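Local coordinates for flagellar hook-associated protein (Burkholderia pseudomallei, PDB 4UT1), which probably serves as a structural component of the bacterial flagellum at the hook junction, at residues 282-286 with 287-291; 403-407 with 408-412; 563-567 with 568-572. All coordinates share one frame; numbering follows the deposited sequence.

Overall arrangement
The three contacts are local and follow one another in series along an elongated chain. Interaction 1 lies where the loop after strand 277-278 enters helix 287-322. Interaction 2 is the hairpin of strands 402-405 and 408-412, within the D2-like range. Interaction 3 joins the end of strand 559-564 to the start of helix 572-579. Centres of interactions 1 and 2 are about 33 Å apart, and those of 2 and 3 about 39 Å. Interactions 1 and 3 lie on opposite sides of the chain's centre, about 62 Å apart between centres. None touches another. Interactions 1 and 3 mark passages between beta and helical parts; interaction 2 is internal to a three-stranded sheet.

Interaction 1: 282-286 with 287-291; sequences VSLTG and GALGG
A glycine-rich entry into helix 287-322 brings Leu284 and Gly286 against Leu289 and Gly290. Gly290 N gives a hydrogen bond to Gly286 O at 2.9 Å, one turn back along the chain. The N-H lies above the carbonyl plane, and the C=O...N angle is 127°. Gly287 O takes the next bond, from Gly291 N. Gly286 and Gly287 both have positive phi, so glycine suits the sharp path here.

Leu284 is the centre of an inverse gamma turn. A weak bond from Thr285 N to Ser283 O closes it. The turn brings Leu284 O to 3.3 Å from Gly290 CA. Gly290 has no side chain, and the loop lies close against it. Leu284 O is buried and has no polar partner in the model.

The apolar part is one methyl pair, Leu284 CD2 to Leu289 CD2 at 3.8 Å. The two side chains meet at a slant. Leu289 has a nearly eclipsed first torsion (chi1 -131°), an uncommon setting, and its CD2 meets Leu284.

Leu284 also packs on Leu279, in the loop after strand 277-278. Leu289 touches Ala218, in a loop, and Thr172 of helix 134-193. Backbone bonds tie Gly287 to Thr87 of helix 80-106, and Ala288 and Leu289 to Gln216 and Leu217. This end of the helix thus lies against helices 80-106 and 134-193 and the loops beside them.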
ATOM      1  N   VAL A 282     -22.210  -3.291  -1.006  1.00 29.34           N
ATOM      2  CA  VAL A 282     -22.619  -2.194  -1.870  1.00 30.84           C
ATOM      3  C   VAL A 282     -24.145  -2.060  -1.982  1.00 29.75           C
ATOM      4  O   VAL A 282     -24.651  -0.985  -2.296  1.00 31.11           O
ATOM      5  CB  VAL A 282     -22.014  -2.357  -3.278  1.00 31.73           C
ATOM      6  CG1 VAL A 282     -22.572  -3.614  -3.960  1.00 32.03           C
ATOM      7  CG2 VAL A 282     -22.272  -1.117  -4.117  1.00 31.62           C
ATOM      8  N   SER A 283     -24.877  -3.141  -1.726  1.00 30.36           N
ATOM      9  CA  SER A 283     -26.331  -3.103  -1.823  1.00 25.52           C
ATOM     10  C   SER A 283     -26.967  -2.575  -0.530  1.00 33.35           C
ATOM     11  O   SER A 283     -28.136  -2.164  -0.504  1.00 25.09           O
ATOM     12  CB  SER A 283     -26.882  -4.497  -2.128  1.00 33.72           C
ATOM     13  OG  SER A 283     -26.717  -5.356  -1.006  1.00 26.28           O
ATOM     14  N   LEU A 284     -26.185  -2.609   0.542  1.00 28.37           N
ATOM     15  CA  LEU A 284     -26.666  -2.265   1.880  1.00 24.85           C
ATOM     16  C   LEU A 284     -26.530  -0.778   2.160  1.00 25.72           C
ATOM     17  O   LEU A 284     -25.851  -0.370   3.095  1.00 26.57           O
ATOM     18  CB  LEU A 284     -25.898  -3.071   2.926  1.00 26.87           C
ATOM     19  CG  LEU A 284     -26.242  -4.562   2.944  1.00 29.51           C
ATOM     20  CD1 LEU A 284     -25.012  -5.424   3.220  1.00 29.11           C
ATOM     21  CD2 LEU A 284     -27.312  -4.815   3.978  1.00 27.97           C
ATOM     22  N   THR A 285     -27.186   0.032   1.344  1.00 25.32           N
ATOM     23  CA  THR A 285     -27.142   1.473   1.509  1.00 24.80           C
ATOM     24  C   THR A 285     -28.092   1.984   2.587  1.00 19.67           C
ATOM     25  O   THR A 285     -29.036   1.296   2.995  1.00 21.36           O
ATOM     26  CB  THR A 285     -27.490   2.176   0.207  1.00 21.83           C
ATOM     27  OG1 THR A 285     -28.726   1.642  -0.283  1.00 24.34           O
ATOM     28  CG2 THR A 285     -26.402   1.949  -0.813  1.00 24.16           C
ATOM     29  N   GLY A 286     -27.828   3.207   3.028  1.00 18.05           N
ATOM     30  CA  GLY A 286     -28.681   3.907   3.963  1.00 16.25           C
ATOM     31  C   GLY A 286     -28.432   3.516   5.396  1.00 15.24           C
ATOM     32  O   GLY A 286     -27.986   2.394   5.670  1.00 18.77           O
ATOM     33  N   GLY A 287     -28.740   4.442   6.305  1.00 16.67           N
ATOM     34  CA  GLY A 287     -28.664   4.207   7.731  1.00 17.34           C
ATOM     35  C   GLY A 287     -27.255   4.017   8.250  1.00 15.13           C
ATOM     36  O   GLY A 287     -26.276   4.152   7.502  1.00 15.52           O
ATOM     37  N   ALA A 288     -27.152   3.685   9.529  1.00 14.73           N
ATOM     38  CA  ALA A 288     -25.855   3.440  10.143  1.00 19.40           C
ATOM     39  C   ALA A 288     -25.114   2.370   9.349  1.00 18.37           C
ATOM     40  O   ALA A 288     -23.905   2.445   9.169  1.00 16.46           O
ATOM     41  CB  ALA A 288     -26.006   3.025  11.594  1.00 18.39           C
ATOM     42  N   LEU A 289     -25.864   1.382   8.872  1.00 16.07           N
ATOM     43  CA  LEU A 289     -25.307   0.298   8.084  1.00 18.34           C
ATOM     44  C   LEU A 289     -24.512   0.842   6.910  1.00 16.15           C
ATOM     45  O   LEU A 289     -23.325   0.571   6.776  1.00 14.83           O
ATOM     46  CB  LEU A 289     -26.424  -0.623   7.592  1.00 18.98           C
ATOM     47  CG  LEU A 289     -26.193  -2.114   7.815  1.00 28.70           C
ATOM     48  CD1 LEU A 289     -25.950  -2.385   9.291  1.00 20.06           C
ATOM     49  CD2 LEU A 289     -27.382  -2.938   7.284  1.00 17.26           C
ATOM     50  N   GLY A 290     -25.169   1.637   6.075  1.00 16.18           N
ATOM     51  CA  GLY A 290     -24.549   2.149   4.870  1.00 17.83           C
ATOM     52  C   GLY A 290     -23.396   3.097   5.153  1.00 17.17           C
ATOM     53  O   GLY A 290     -22.399   3.111   4.424  1.00 16.60           O
ATOM     54  N   GLY A 291     -23.542   3.900   6.198  1.00 13.08           N
ATOM     55  CA  GLY A 291     -22.491   4.830   6.599  1.00 15.67           C
ATOM     56  C   GLY A 291     -21.263   4.087   7.098  1.00 16.47           C
ATOM     57  O   GLY A 291     -20.120   4.480   6.819  1.00 16.63           O
TER

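Interaction 2: 403-407 with 408-412; sequences MTIGG and LKLSL
Met403 and Leu410 form one hydrogen-bonded pair of a tight antiparallel hairpin, and Ile405 and Leu408 form the other. Thr404 and Lys409 are the non-hydrogen-bonded pair between them. A type I' turn from Ile405 to Leu408 closes the hairpin. Gly406 and Gly407 supply its two central residues, both with positive phi.

Four backbone hydrogen bonds join the strands. The bond from Leu410 N to Met403 O is 2.7 Å and almost straight, at 175° about the hydrogen. Met403 N returns a bond to Leu410 O at 2.9 Å. Ile405 N bonds Leu408 O in the carbonyl plane. The reverse bond, Leu408 N to Ile405 O, spans 3.0 Å, with the donor well above the carbonyl plane of Ile405. A CA-H...O contact at 3.2 Å, Thr404 CA to Leu408 O, supplements them.

Apolar contacts lie on the face of Met403, Ile405, Leu408 and Leu410. Met403 CG sits between its backbone N and carbonyl carbon (chi1 77°), a crowded position that places it 4.0 Å from Leu410 CB. The chain then bends at chi3, and CE reaches Leu412 CD1 at 3.4 Å, a tight contact. Leu410 CD1 lies 4.1 Å from Ile405 CB. This face packs on the neighbouring sheet, with Met403 on Tyr380 and Ile405 on Leu382 and Val391.

On the other face, Thr404 and Lys409 lie side by side and point the same way. Thr404 OG1 is 4.0 Å from Lys409 CG. Strand 356-360 bonds along the far edge of strand 408-412.

The chemistry is two-sided. One face is apolar and packed on strands 380-384 and 390-394. The Thr404-Lys409 pair on the other face is exposed. The backbone amides of Met403, Ile405, Leu408 and Leu410 are bonded in pairs across the hairpin.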
ATOM      1  N   MET A 403       1.827 -15.296 -12.851  1.00 17.01           N
ATOM      2  CA  MET A 403       1.483 -14.156 -13.691  1.00 17.95           C
ATOM      3  C   MET A 403       1.860 -12.832 -13.029  1.00 20.62           C
ATOM      4  O   MET A 403       2.100 -12.769 -11.820  1.00 18.42           O
ATOM      5  CB  MET A 403      -0.010 -14.164 -14.026  1.00 16.92           C
ATOM      6  CG  MET A 403      -0.910 -13.690 -12.896  1.00 16.84           C
ATOM      7  SD  MET A 403      -2.543 -14.452 -12.973  1.00 16.77           S
ATOM      8  CE  MET A 403      -2.141 -16.071 -12.359  1.00 12.06           C
ATOM      9  N   THR A 404       1.931 -11.780 -13.839  1.00 19.50           N
ATOM     10  CA  THR A 404       2.216 -10.447 -13.345  1.00 18.98           C
ATOM     11  C   THR A 404       1.130  -9.482 -13.801  1.00 22.38           C
ATOM     12  O   THR A 404       0.858  -9.359 -14.990  1.00 21.50           O
ATOM     13  CB  THR A 404       3.595  -9.937 -13.831  1.00 19.45           C
ATOM     14  OG1 THR A 404       4.620 -10.800 -13.332  1.00 19.04           O
ATOM     15  CG2 THR A 404       3.850  -8.520 -13.321  1.00 22.13           C
ATOM     16  N   ILE A 405       0.499  -8.811 -12.843  1.00 15.28           N
ATOM     17  CA  ILE A 405      -0.542  -7.839 -13.146  1.00 16.29           C
ATOM     18  C   ILE A 405      -0.402  -6.634 -12.240  1.00 20.10           C
ATOM     19  O   ILE A 405      -0.316  -6.797 -11.037  1.00 17.82           O
ATOM     20  CB  ILE A 405      -1.953  -8.425 -12.939  1.00 17.56           C
ATOM     21  CG1 ILE A 405      -2.146  -9.689 -13.782  1.00 16.20           C
ATOM     22  CG2 ILE A 405      -3.016  -7.378 -13.250  1.00 17.35           C
ATOM     23  CD1 ILE A 405      -3.440 -10.432 -13.473  1.00 16.37           C
ATOM     24  N   GLY A 406      -0.383  -5.439 -12.819  1.00 22.67           N
ATOM     25  CA  GLY A 406      -0.478  -4.205 -12.054  1.00 25.85           C
ATOM     26  C   GLY A 406       0.516  -4.003 -10.922  1.00 24.92           C
ATOM     27  O   GLY A 406       0.191  -3.384  -9.899  1.00 22.25           O
ATOM     28  N   GLY A 407       1.731  -4.516 -11.099  1.00 21.66           N
ATOM     29  CA  GLY A 407       2.791  -4.304 -10.123  1.00 20.97           C
ATOM     30  C   GLY A 407       2.992  -5.483  -9.192  1.00 17.04           C
ATOM     31  O   GLY A 407       3.875  -5.464  -8.330  1.00 17.69           O
ATOM     32  N   LEU A 408       2.159  -6.507  -9.365  1.00 13.10           N
ATOM     33  CA  LEU A 408       2.188  -7.692  -8.516  1.00 14.98           C
ATOM     34  C   LEU A 408       2.599  -8.954  -9.255  1.00 18.44           C
ATOM     35  O   LEU A 408       2.169  -9.190 -10.383  1.00 21.07           O
ATOM     36  CB  LEU A 408       0.813  -7.935  -7.897  1.00 15.77           C
ATOM     37  CG  LEU A 408       0.251  -6.815  -7.034  1.00 12.32           C
ATOM     38  CD1 LEU A 408      -1.162  -7.187  -6.591  1.00 13.79           C
ATOM     39  CD2 LEU A 408       1.183  -6.589  -5.836  1.00 14.61           C
ATOM     40  N   LYS A 409       3.396  -9.780  -8.588  1.00 17.21           N
ATOM     41  CA  LYS A 409       3.694 -11.121  -9.066  1.00 19.26           C
ATOM     42  C   LYS A 409       2.772 -12.087  -8.339  1.00 20.26           C
ATOM     43  O   LYS A 409       2.798 -12.181  -7.112  1.00 17.51           O
ATOM     44  CB  LYS A 409       5.163 -11.484  -8.836  1.00 22.45           C
ATOM     45  CG  LYS A 409       6.151 -10.635  -9.653  1.00 26.52           C
ATOM     46  CD  LYS A 409       7.606 -10.989  -9.333  1.00 31.70           C
ATOM     47  CE  LYS A 409       8.588 -10.072 -10.065  1.00 31.64           C
ATOM     48  NZ  LYS A 409       9.967 -10.171  -9.497  1.00 41.31           N
ATOM     49  N   LEU A 410       1.952 -12.797  -9.103  1.00 15.58           N
ATOM     50  CA  LEU A 410       0.938 -13.662  -8.512  1.00 18.65           C
ATOM     51  C   LEU A 410       1.224 -15.116  -8.858  1.00 20.25           C
ATOM     52  O   LEU A 410       1.328 -15.482 -10.035  1.00 21.17           O
ATOM     53  CB  LEU A 410      -0.455 -13.244  -8.984  1.00 15.80           C
ATOM     54  CG  LEU A 410      -0.859 -11.806  -8.652  1.00 20.05           C
ATOM     55  CD1 LEU A 410      -1.138 -11.005  -9.911  1.00 21.99           C
ATOM     56  CD2 LEU A 410      -2.072 -11.800  -7.723  1.00 19.53           C
ATOM     57  N   SER A 411       1.373 -15.936  -7.826  1.00 17.78           N
ATOM     58  CA  SER A 411       1.701 -17.338  -8.020  1.00 22.45           C
ATOM     59  C   SER A 411       0.706 -18.275  -7.346  1.00 21.60           C
ATOM     60  O   SER A 411       0.466 -18.189  -6.146  1.00 19.85           O
ATOM     61  CB  SER A 411       3.115 -17.603  -7.512  1.00 20.53           C
ATOM     62  OG  SER A 411       4.021 -16.906  -8.338  1.00 22.10           O
ATOM     63  N   LEU A 412       0.134 -19.176  -8.139  1.00 20.85           N
ATOM     64  CA  LEU A 412      -0.855 -20.127  -7.652  1.00 18.72           C
ATOM     65  C   LEU A 412      -0.293 -21.540  -7.624  1.00 19.45           C
ATOM     66  O   LEU A 412       0.529 -21.896  -8.456  1.00 21.30           O
ATOM     67  CB  LEU A 412      -2.104 -20.075  -8.522  1.00 21.58           C
ATOM     68  CG  LEU A 412      -2.852 -18.742  -8.460  1.00 22.14           C
ATOM     69  CD1 LEU A 412      -3.116 -18.224  -9.858  1.00 26.46           C
ATOM     70  CD2 LEU A 412      -4.158 -18.893  -7.677  1.00 15.75           C
TER

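Interaction 3: 563-567 with 568-572; sequences GANKG and TNDGR. With EDO (1,2-ethanediol), chain J.
Asn565 and Arg572 approach from opposite directions, with Asp570 beside them, where the chain leaves strand 559-564 for helix 572-579. The peptide bond before Gly567 is cis, which probably helps turn the chain.

With chi1 at -178°, the Asn565 side chain runs out opposite its backbone N and carries the amide across the bend. ND2 lies 3.4 Å from Asp570 CB. It is also 3.3 Å from Arg572 NH2, but both are donors and no bond forms. The amide plane stands nearly perpendicular to the carboxylate of Asp570 and is oblique, 53°, to the guanidinium of Arg572. ND2 instead bonds Ser448 O. On the other branch, OD1 accepts from O2 of an ethanediol molecule, probably from the crystallisation liquor, at 2.9 Å.

The carboxylate of Asp570 also lies opposite its backbone N. OD1 accepts from Arg572 N at 2.9 Å, which makes an Asx turn around Gly571, the N-cap of the helix. OD1 also accepts from Ser448 N.

Arg572 bends at chi3 (-82°), and this curls the guanidinium back onto Asp570. NE forms a salt bridge with Asp570 OD2 at 2.7 Å, on the syn side. NH2 reaches the same OD2 at 3.1 Å, from above the carboxylate plane. OD2 lies in the guanidinium plane, at its edge. NH2 also bonds Val450 O.

Two protein donors hold each Asp570 oxygen, so its rotation should be well fixed. These bonds would favour the charged carboxylate. Across the bend itself no hydrogen bond forms. Asn565 and Asp570 both bond Ser448, by its O and N, and Arg572 bonds Val450 O, so the three side chains are tied to the chain leading into strand 450-454.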
ATOM      1  N   GLY A 563      39.174  -0.318  -7.344  1.00 17.20           N
ATOM      2  CA  GLY A 563      39.264  -1.463  -6.467  1.00 17.64           C
ATOM      3  C   GLY A 563      38.365  -1.275  -5.262  1.00 18.33           C
ATOM      4  O   GLY A 563      37.613  -0.305  -5.192  1.00 14.88           O
ATOM      5  N   ALA A 564      38.450  -2.202  -4.320  1.00 24.49           N
ATOM      6  CA  ALA A 564      37.643  -2.138  -3.106  1.00 25.27           C
ATOM      7  C   ALA A 564      38.041  -0.937  -2.255  1.00 28.14           C
ATOM      8  O   ALA A 564      39.212  -0.550  -2.213  1.00 27.36           O
ATOM      9  CB  ALA A 564      37.778  -3.433  -2.311  1.00 29.22           C
ATOM     10  N   ASN A 565      37.058  -0.343  -1.579  1.00 25.10           N
ATOM     11  CA  ASN A 565      37.295   0.843  -0.767  1.00 25.46           C
ATOM     12  C   ASN A 565      37.834   0.493   0.616  1.00 33.08           C
ATOM     13  O   ASN A 565      37.388  -0.469   1.244  1.00 32.85           O
ATOM     14  CB  ASN A 565      36.009   1.668  -0.634  1.00 20.83           C
ATOM     15  CG  ASN A 565      36.206   2.944   0.171  1.00 27.61           C
ATOM     16  OD1 ASN A 565      37.335   3.376   0.416  1.00 30.92           O
ATOM     17  ND2 ASN A 565      35.103   3.564   0.568  1.00 23.45           N
ATOM     18  N   LYS A 566      38.797   1.287   1.080  1.00 35.08           N
ATOM     19  CA  LYS A 566      39.397   1.090   2.398  1.00 39.13           C
ATOM     20  C   LYS A 566      39.931   2.400   2.985  1.00 41.02           C
ATOM     21  O   LYS A 566      41.145   2.622   3.004  1.00 44.85           O
ATOM     22  CB  LYS A 566      40.525   0.056   2.321  1.00 39.64           C
ATOM     23  CG  LYS A 566      41.544   0.331   1.225  1.00 44.98           C
ATOM     24  CD  LYS A 566      42.739  -0.609   1.315  1.00 50.41           C
ATOM     25  CE  LYS A 566      42.342  -2.055   1.055  1.00 53.85           C
ATOM     26  NZ  LYS A 566      43.480  -2.988   1.301  1.00 53.70           N
ATOM     27  N   GLY A 567      39.034   3.275   3.442  1.00 39.23           N
ATOM     28  CA  GLY A 567      37.599   3.069   3.331  1.00 40.60           C
ATOM     29  C   GLY A 567      36.877   3.127   4.666  1.00 34.94           C
ATOM     30  O   GLY A 567      35.662   2.901   4.750  1.00 40.25           O
ATOM     31  N   THR A 568      37.623   3.451   5.714  1.00 39.40           N
ATOM     32  CA  THR A 568      37.135   3.300   7.075  1.00 40.40           C
ATOM     33  C   THR A 568      36.152   4.391   7.526  1.00 39.68           C
ATOM     34  O   THR A 568      35.322   4.147   8.403  1.00 45.89           O
ATOM     35  CB  THR A 568      38.318   3.243   8.062  1.00 39.68           C
ATOM     36  OG1 THR A 568      37.841   3.427   9.400  1.00 44.13           O
ATOM     37  CG2 THR A 568      39.320   4.323   7.735  1.00 36.85           C
ATOM     38  N   ASN A 569      36.236   5.587   6.948  1.00 32.98           N
ATOM     39  CA  ASN A 569      35.256   6.626   7.270  1.00 29.84           C
ATOM     40  C   ASN A 569      34.694   7.322   6.032  1.00 26.00           C
ATOM     41  O   ASN A 569      34.368   8.508   6.060  1.00 25.67           O
ATOM     42  CB  ASN A 569      35.857   7.661   8.215  1.00 36.02           C
ATOM     43  CG  ASN A 569      37.224   8.080   7.793  1.00 35.42           C
ATOM     44  OD1 ASN A 569      37.643   7.777   6.675  1.00 37.85           O
ATOM     45  ND2 ASN A 569      37.946   8.766   8.677  1.00 32.86           N
ATOM     46  N   ASP A 570      34.554   6.570   4.954  1.00 21.63           N
ATOM     47  CA  ASP A 570      33.878   7.077   3.774  1.00 21.20           C
ATOM     48  C   ASP A 570      32.371   7.156   4.028  1.00 17.64           C
ATOM     49  O   ASP A 570      31.803   6.284   4.693  1.00 16.36           O
ATOM     50  CB  ASP A 570      34.184   6.182   2.578  1.00 20.07           C
ATOM     51  CG  ASP A 570      33.511   6.651   1.314  1.00 19.15           C
ATOM     52  OD1 ASP A 570      32.337   6.331   1.129  1.00 21.15           O
ATOM     53  OD2 ASP A 570      34.153   7.341   0.501  1.00 25.67           O
ATOM     54  N   GLY A 571      31.718   8.196   3.512  1.00 15.23           N
ATOM     55  CA  GLY A 571      30.283   8.328   3.725  1.00 18.74           C
ATOM     56  C   GLY A 571      29.455   8.507   2.469  1.00 15.00           C
ATOM     57  O   GLY A 571      28.340   9.012   2.529  1.00 12.96           O
ATOM     58  N   ARG A 572      29.998   8.093   1.324  1.00 14.37           N
ATOM     59  CA  ARG A 572      29.285   8.252   0.066  1.00 15.39           C
ATOM     60  C   ARG A 572      27.940   7.521   0.059  1.00 13.51           C
ATOM     61  O   ARG A 572      26.951   8.013  -0.499  1.00 13.22           O
ATOM     62  CB  ARG A 572      30.143   7.761  -1.098  1.00 13.44           C
ATOM     63  CG  ARG A 572      31.226   8.760  -1.500  1.00 19.63           C
ATOM     64  CD  ARG A 572      32.078   8.160  -2.598  1.00 18.36           C
ATOM     65  NE  ARG A 572      33.086   7.282  -2.028  1.00 18.08           N
ATOM     66  CZ  ARG A 572      33.675   6.284  -2.673  1.00 18.84           C
ATOM     67  NH1 ARG A 572      33.333   5.994  -3.929  1.00 15.60           N
ATOM     68  NH2 ARG A 572      34.585   5.553  -2.044  1.00 16.95           N
TER
HETATM   69  C1  EDO J1636      37.275   7.816   0.069  1.00 31.13           C
HETATM   70  O1  EDO J1636      37.760   8.406  -1.153  1.00 32.76           O
HETATM   71  C2  EDO J1636      37.772   6.377   0.163  1.00 28.88           C
HETATM   72  O2  EDO J1636      37.825   5.967   1.531  1.00 34.93           O